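Local coordinates for succinoglycan biosynthesis protein (Bacillus cereus ATCC 14579, PDB 2QGM) that is of unconfirmed function but probably belongs among the erythromycin esterase-like hydrolases, and may take part in succinoglycan biosynthesis, at residues A[91-96]-A[432-437]; A[140-145]-A[440-445]. One frame throughout, in Å; residues are numbered along the deposited sequence.

Contact 1: A[91-96]-A[432-437]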
loop_
_atom_site.group_PDB
_atom_site.type_symbol
_atom_site.label_atom_id
_atom_site.label_comp_id
_atom_site.label_asym_id
_atom_site.label_seq_id
_atom_site.Cartn_x
_atom_site.Cartn_y
_atom_site.Cartn_z
ATOM N N THR A 91 4.596 8.720 9.775
ATOM C CA THR A 91 5.609 8.425 10.780
ATOM C C THR A 91 5.205 7.249 11.668
ATOM O O THR A 91 6.042 6.414 12.004
ATOM C CB THR A 91 5.902 9.664 11.648
ATOM O OG1 THR A 91 6.448 10.696 10.818
ATOM C CG2 THR A 91 6.909 9.326 12.742
HETATM N N MSE A 92 3.931 7.175 12.042
HETATM C CA MSE A 92 3.478 6.066 12.876
HETATM C C MSE A 92 3.571 4.760 12.087
HETATM O O MSE A 92 3.855 3.708 12.649
HETATM C CB MSE A 92 2.042 6.293 13.356
HETATM C CG MSE A 92 1.427 5.140 14.170
HETATM SE SE MSE A 92 2.308 4.873 15.885
HETATM C CE MSE A 92 3.229 3.227 15.559
ATOM N N LYS A 93 3.329 4.819 10.781
ATOM C CA LYS A 93 3.432 3.629 9.958
ATOM C C LYS A 93 4.884 3.172 9.886
ATOM O O LYS A 93 5.162 1.985 9.839
ATOM C CB LYS A 93 2.874 3.884 8.556
ATOM C CG LYS A 93 1.358 3.917 8.532
ATOM C CD LYS A 93 0.783 4.157 7.148
ATOM C CE LYS A 93 1.049 2.993 6.225
ATOM N NZ LYS A 93 0.419 3.246 4.904
ATOM N N PHE A 94 5.803 4.128 9.873
ATOM C CA PHE A 94 7.228 3.827 9.863
ATOM C C PHE A 94 7.551 3.114 11.188
ATOM O O PHE A 94 8.263 2.110 11.200
ATOM C CB PHE A 94 7.987 5.156 9.703
ATOM C CG PHE A 94 9.483 5.077 9.892
ATOM C CD1 PHE A 94 10.174 3.863 9.890
ATOM C CD2 PHE A 94 10.208 6.261 10.061
ATOM C CE1 PHE A 94 11.566 3.838 10.059
ATOM C CE2 PHE A 94 11.590 6.243 10.228
ATOM C CZ PHE A 94 12.280 5.030 10.226
ATOM N N ARG A 95 7.012 3.614 12.299
ATOM C CA ARG A 95 7.263 2.968 13.585
ATOM C C ARG A 95 6.740 1.531 13.534
ATOM O O ARG A 95 7.423 0.600 13.954
ATOM C CB ARG A 95 6.591 3.753 14.723
ATOM C CG ARG A 95 6.743 3.142 16.105
ATOM C CD ARG A 95 6.247 4.111 17.178
ATOM N NE ARG A 95 6.084 3.473 18.483
ATOM C CZ ARG A 95 7.087 3.100 19.272
ATOM N NH1 ARG A 95 8.346 3.304 18.902
ATOM N NH2 ARG A 95 6.829 2.506 20.431
ATOM N N LEU A 96 5.533 1.355 12.998
ATOM C CA LEU A 96 4.930 0.031 12.877
ATOM C C LEU A 96 5.787 -0.896 12.009
ATOM O O LEU A 96 6.012 -2.044 12.365
ATOM C CB LEU A 96 3.525 0.141 12.275
ATOM C CG LEU A 96 2.292 -0.088 13.156
ATOM C CD1 LEU A 96 2.601 0.178 14.623
ATOM C CD2 LEU A 96 1.151 0.792 12.648
ATOM N N ILE A 432 -8.049 -4.557 12.455
ATOM C CA ILE A 432 -7.434 -3.691 13.448
ATOM C C ILE A 432 -7.320 -2.273 12.904
ATOM O O ILE A 432 -7.269 -2.065 11.695
ATOM C CB ILE A 432 -5.993 -4.192 13.755
ATOM C CG1 ILE A 432 -6.037 -5.624 14.259
ATOM C CG2 ILE A 432 -5.307 -3.298 14.788
ATOM C CD1 ILE A 432 -4.704 -6.330 14.184
ATOM N N ILE A 433 -7.301 -1.298 13.801
ATOM C CA ILE A 433 -7.118 0.080 13.382
ATOM C C ILE A 433 -6.176 0.757 14.359
ATOM O O ILE A 433 -6.063 0.347 15.515
ATOM C CB ILE A 433 -8.446 0.907 13.366
ATOM C CG1 ILE A 433 -9.067 0.945 14.763
ATOM C CG2 ILE A 433 -9.413 0.327 12.354
ATOM C CD1 ILE A 433 -10.125 2.014 14.910
ATOM N N PHE A 434 -5.441 1.749 13.869
ATOM C CA PHE A 434 -4.595 2.551 14.742
ATOM C C PHE A 434 -5.126 3.956 14.547
ATOM O O PHE A 434 -5.160 4.489 13.434
ATOM C CB PHE A 434 -3.085 2.433 14.426
ATOM C CG PHE A 434 -2.664 2.946 13.068
ATOM C CD1 PHE A 434 -2.100 4.217 12.922
ATOM C CD2 PHE A 434 -2.763 2.128 11.948
ATOM C CE1 PHE A 434 -1.636 4.659 11.676
ATOM C CE2 PHE A 434 -2.305 2.561 10.704
ATOM C CZ PHE A 434 -1.740 3.824 10.566
ATOM N N HIS A 435 -5.599 4.530 15.645
ATOM C CA HIS A 435 -6.173 5.857 15.615
ATOM C C HIS A 435 -5.211 6.923 16.112
ATOM O O HIS A 435 -4.477 6.712 17.081
ATOM C CB HIS A 435 -7.448 5.890 16.470
ATOM C CG HIS A 435 -8.225 7.159 16.347
ATOM N ND1 HIS A 435 -8.918 7.500 15.204
ATOM C CD2 HIS A 435 -8.401 8.190 17.210
ATOM C CE1 HIS A 435 -9.481 8.682 15.366
ATOM N NE2 HIS A 435 -9.181 9.123 16.579
ATOM N N ILE A 436 -5.198 8.051 15.407
ATOM C CA ILE A 436 -4.394 9.215 15.773
ATOM C C ILE A 436 -5.394 10.366 15.719
ATOM O O ILE A 436 -5.730 10.859 14.643
ATOM C CB ILE A 436 -3.246 9.498 14.766
ATOM C CG1 ILE A 436 -2.288 8.307 14.711
ATOM C CG2 ILE A 436 -2.498 10.774 15.185
ATOM C CD1 ILE A 436 -1.088 8.507 13.794
ATOM N N ARG A 437 -5.887 10.783 16.880
ATOM C CA ARG A 437 -6.888 11.845 16.934
ATOM C C ARG A 437 -6.555 13.071 16.087
ATOM O O ARG A 437 -7.280 13.403 15.150
ATOM C CB ARG A 437 -7.116 12.279 18.382
ATOM C CG ARG A 437 -8.253 13.265 18.553
ATOM C CD ARG A 437 -8.271 13.806 19.969
ATOM N NE ARG A 437 -8.513 12.758 20.957
ATOM C CZ ARG A 437 -8.273 12.895 22.255
ATOM N NH1 ARG A 437 -7.777 14.034 22.719
ATOM N NH2 ARG A 437 -8.541 11.900 23.091
#

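Contact 2: A[140-145]-A[440-445]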
loop_
_atom_site.group_PDB
_atom_site.type_symbol
_atom_site.label_atom_id
_atom_site.label_comp_id
_atom_site.label_asym_id
_atom_site.label_seq_id
_atom_site.Cartn_x
_atom_site.Cartn_y
_atom_site.Cartn_z
ATOM N N TYR A 140 4.315 11.431 -2.026
ATOM C CA TYR A 140 5.123 10.472 -1.277
ATOM C C TYR A 140 6.572 10.865 -0.967
ATOM O O TYR A 140 7.159 10.327 -0.029
ATOM C CB TYR A 140 5.087 9.097 -1.947
ATOM C CG TYR A 140 4.053 8.171 -1.337
ATOM C CD1 TYR A 140 2.916 8.677 -0.704
ATOM C CD2 TYR A 140 4.213 6.791 -1.387
ATOM C CE1 TYR A 140 1.966 7.830 -0.138
ATOM C CE2 TYR A 140 3.265 5.931 -0.827
ATOM C CZ TYR A 140 2.146 6.461 -0.200
ATOM O OH TYR A 140 1.204 5.628 0.354
ATOM N N PRO A 141 7.175 11.799 -1.735
ATOM C CA PRO A 141 8.563 12.170 -1.421
ATOM C C PRO A 141 8.587 13.122 -0.218
ATOM O O PRO A 141 9.012 14.273 -0.336
ATOM C CB PRO A 141 9.047 12.868 -2.698
ATOM C CG PRO A 141 8.017 12.567 -3.726
ATOM C CD PRO A 141 6.731 12.486 -2.958
ATOM N N THR A 142 8.117 12.638 0.928
ATOM C CA THR A 142 8.058 13.444 2.144
ATOM C C THR A 142 9.202 13.109 3.083
ATOM O O THR A 142 9.829 12.063 2.956
ATOM C CB THR A 142 6.740 13.205 2.904
ATOM O OG1 THR A 142 6.718 11.860 3.403
ATOM C CG2 THR A 142 5.546 13.418 1.983
ATOM N N ASP A 143 9.474 14.001 4.031
ATOM C CA ASP A 143 10.541 13.757 4.996
ATOM C C ASP A 143 10.211 12.507 5.801
ATOM O O ASP A 143 11.098 11.707 6.103
ATOM C CB ASP A 143 10.702 14.935 5.957
ATOM C CG ASP A 143 11.194 16.194 5.268
ATOM O OD1 ASP A 143 11.956 16.084 4.281
ATOM O OD2 ASP A 143 10.837 17.296 5.733
ATOM N N GLU A 144 8.931 12.347 6.134
ATOM C CA GLU A 144 8.464 11.211 6.923
ATOM C C GLU A 144 8.759 9.867 6.258
ATOM O O GLU A 144 9.316 8.969 6.889
ATOM C CB GLU A 144 6.954 11.333 7.194
ATOM C CG GLU A 144 6.543 12.554 8.037
ATOM C CD GLU A 144 6.232 13.800 7.209
ATOM O OE1 GLU A 144 6.478 13.790 5.988
ATOM O OE2 GLU A 144 5.738 14.794 7.782
ATOM N N ILE A 145 8.388 9.732 4.988
ATOM C CA ILE A 145 8.609 8.482 4.274
ATOM C C ILE A 145 10.077 8.260 3.926
ATOM O O ILE A 145 10.590 7.154 4.064
ATOM C CB ILE A 145 7.734 8.412 2.982
ATOM C CG1 ILE A 145 6.259 8.431 3.373
ATOM C CG2 ILE A 145 8.048 7.145 2.184
ATOM C CD1 ILE A 145 5.274 8.441 2.217
ATOM N N SER A 440 -1.549 16.382 11.165
ATOM C CA SER A 440 -1.144 17.590 10.460
ATOM C C SER A 440 -0.529 17.227 9.112
ATOM O O SER A 440 -0.266 16.059 8.842
ATOM C CB SER A 440 -0.143 18.388 11.314
ATOM O OG SER A 440 1.031 17.638 11.588
ATOM N N PRO A 441 -0.291 18.228 8.247
ATOM C CA PRO A 441 0.291 17.981 6.923
ATOM C C PRO A 441 1.688 17.367 6.869
ATOM O O PRO A 441 2.583 17.713 7.645
ATOM C CB PRO A 441 0.270 19.363 6.269
ATOM C CG PRO A 441 -0.913 20.026 6.910
ATOM C CD PRO A 441 -0.735 19.627 8.364
ATOM N N SER A 442 1.857 16.447 5.927
ATOM C CA SER A 442 3.140 15.801 5.696
ATOM C C SER A 442 4.076 16.875 5.140
ATOM O O SER A 442 3.619 17.898 4.627
ATOM C CB SER A 442 2.973 14.683 4.671
ATOM O OG SER A 442 2.295 15.164 3.528
ATOM N N HIS A 443 5.380 16.638 5.224
ATOM C CA HIS A 443 6.355 17.611 4.734
ATOM C C HIS A 443 7.072 17.144 3.471
ATOM O O HIS A 443 7.977 16.315 3.543
ATOM C CB HIS A 443 7.397 17.898 5.819
ATOM C CG HIS A 443 6.805 18.309 7.131
ATOM N ND1 HIS A 443 6.149 17.424 7.959
ATOM C CD2 HIS A 443 6.753 19.512 7.746
ATOM C CE1 HIS A 443 5.716 18.067 9.030
ATOM N NE2 HIS A 443 6.067 19.334 8.926
ATOM N N ILE A 444 6.677 17.683 2.318
ATOM C CA ILE A 444 7.305 17.321 1.048
ATOM C C ILE A 444 8.753 17.801 1.013
ATOM O O ILE A 444 9.024 19.002 1.023
ATOM C CB ILE A 444 6.550 17.941 -0.156
ATOM C CG1 ILE A 444 5.123 17.392 -0.213
ATOM C CG2 ILE A 444 7.288 17.631 -1.465
ATOM C CD1 ILE A 444 5.037 15.909 -0.533
ATOM N N LYS A 445 9.677 16.848 0.972
ATOM C CA LYS A 445 11.105 17.150 0.937
ATOM C C LYS A 445 11.494 17.894 -0.342
ATOM O O LYS A 445 11.906 17.222 -1.311
ATOM C CB LYS A 445 11.916 15.853 1.057
ATOM C CG LYS A 445 13.415 16.057 1.178
ATOM C CD LYS A 445 14.142 14.733 1.296
ATOM C CE LYS A 445 15.646 14.946 1.349
ATOM N NZ LYS A 445 16.398 13.661 1.406
ATOM O OXT LYS A 445 11.370 19.139 -0.375
#

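Contact 1: A[91-96]-A[432-437]
Lys93 NZ is held by three interactions, a salt bridge with Glu81, a hydrogen bond to Leu79 O and a cation-pi contact with Trp304, while the aliphatic part of the same side chain lies against Phe434. That touch is made by Lys93 CG, 3.7 Å from Phe434 CZ, with the chain crossing the benzyl group at about a right angle. The chain runs straight through chi2 and bends at chi3 (67°), beyond the point of contact.

Phe434 is the main wedge from strand 432-436. Its ring stands out from the backbone, CG set between the backbone N and the carbonyl carbon (chi1 64°), and ends among three residues of the helix. Leu96 CD2 sits over one ring face, off-centre toward the rim and 4.2 Å from Phe434 CD2. Met92, a selenomethionine, slides past the ring in the opposite sense, its CG 3.9 Å from Phe434 CD1.

Here helix 87-104, which links parallel strands 76-79 and 108-111 in a beta-alpha-beta crossover, packs on one face of the mixed sheet. The axes of the two short segments stay 11.0 Å apart, a gap bridged wholly by buried side chains. Ile436 extends the apolar seam: its CD1 comes to 3.9 Å from Met92 CB, whereas the selenium end of Met92 turns away from the strand. Ile339 and Ser341 of the adjacent strand 336-344 also touch the Phe434 side chain.

Contact 2: A[140-145]-A[440-445]
A histidine-carboxylate hydrogen bond and a short backbone bridge fasten the C-terminal tail to the start of helix 143-157, with Glu144 and His443 at the centre. His443 ND1 donates to Glu144 OE2 over 2.7 Å. The acceptor lies essentially in the imidazole plane, but the donor meets the syn side of OE2 from 30° out of the carboxylate plane, and the two planes are turned 36° apart. The backbone N-H of His443 is shared between the two oxygens, 3.1 Å from N to Glu144 OE1 and 3.2 Å to Glu144 OE2, using a syn lone pair of each, the first bond being the straighter. OE2 thus accepts from His443 ND1 and His443 N and is also hydrogen-bonded to Ser87 OG, which should restrain the rotation of the carboxylate. A bend at chi2 (90°) brings this group against His443.

The helix itself begins with an N-cap: Thr142 OG1 accepts from Ile145 N at 3.1 Å, just after an inverse gamma turn centred on Pro141. The tail, which follows strand 432-439, runs past this turn and makes a single beta bridge, Thr142 with Ile444. Asp143 N donates to His443 O (2.8 Å), so the carbonyl engages an amide of the first helical turn, and Lys445 N returns a bond to Pro141 O (3.0 Å).

Beside the bridge, Thr142 CG2 packs on Ile444 CD1 at 3.6 Å, and Ser442 CB also touches Thr142 CG2. Nearer the solvent, Asp143 OD1 rests 3.2 Å from Lys445 CB. The lysine chain crosses the aspartate and runs on extended, its amine not in contact with the carboxylate, while the terminal carboxylate is held by Arg133.

In the fold
The centres of the two contacts lie about 15 Å apart, and helix 87-104 connects them. One side of the helix meets segment 432-437 in contact 1, whereas Thr91 and Phe94 turn toward the start of helix 143-157: Thr91 OG1 packs 3.3 Å from Glu144 CG, the residue that binds the tail in contact 2. The same C-terminal chain serves both, leaving the sheet after contact 1 and reaching residues 440-445. Their polar ends also converge, since Lys93 and Tyr140 both engage Glu81 and Trp304, with Lys93 NZ 5.2 Å from Tyr140 OH. This buried cluster lies at the C-terminal ends of parallel strands 76-79 and 301-304, where the active site of this esterase-like family would be expected.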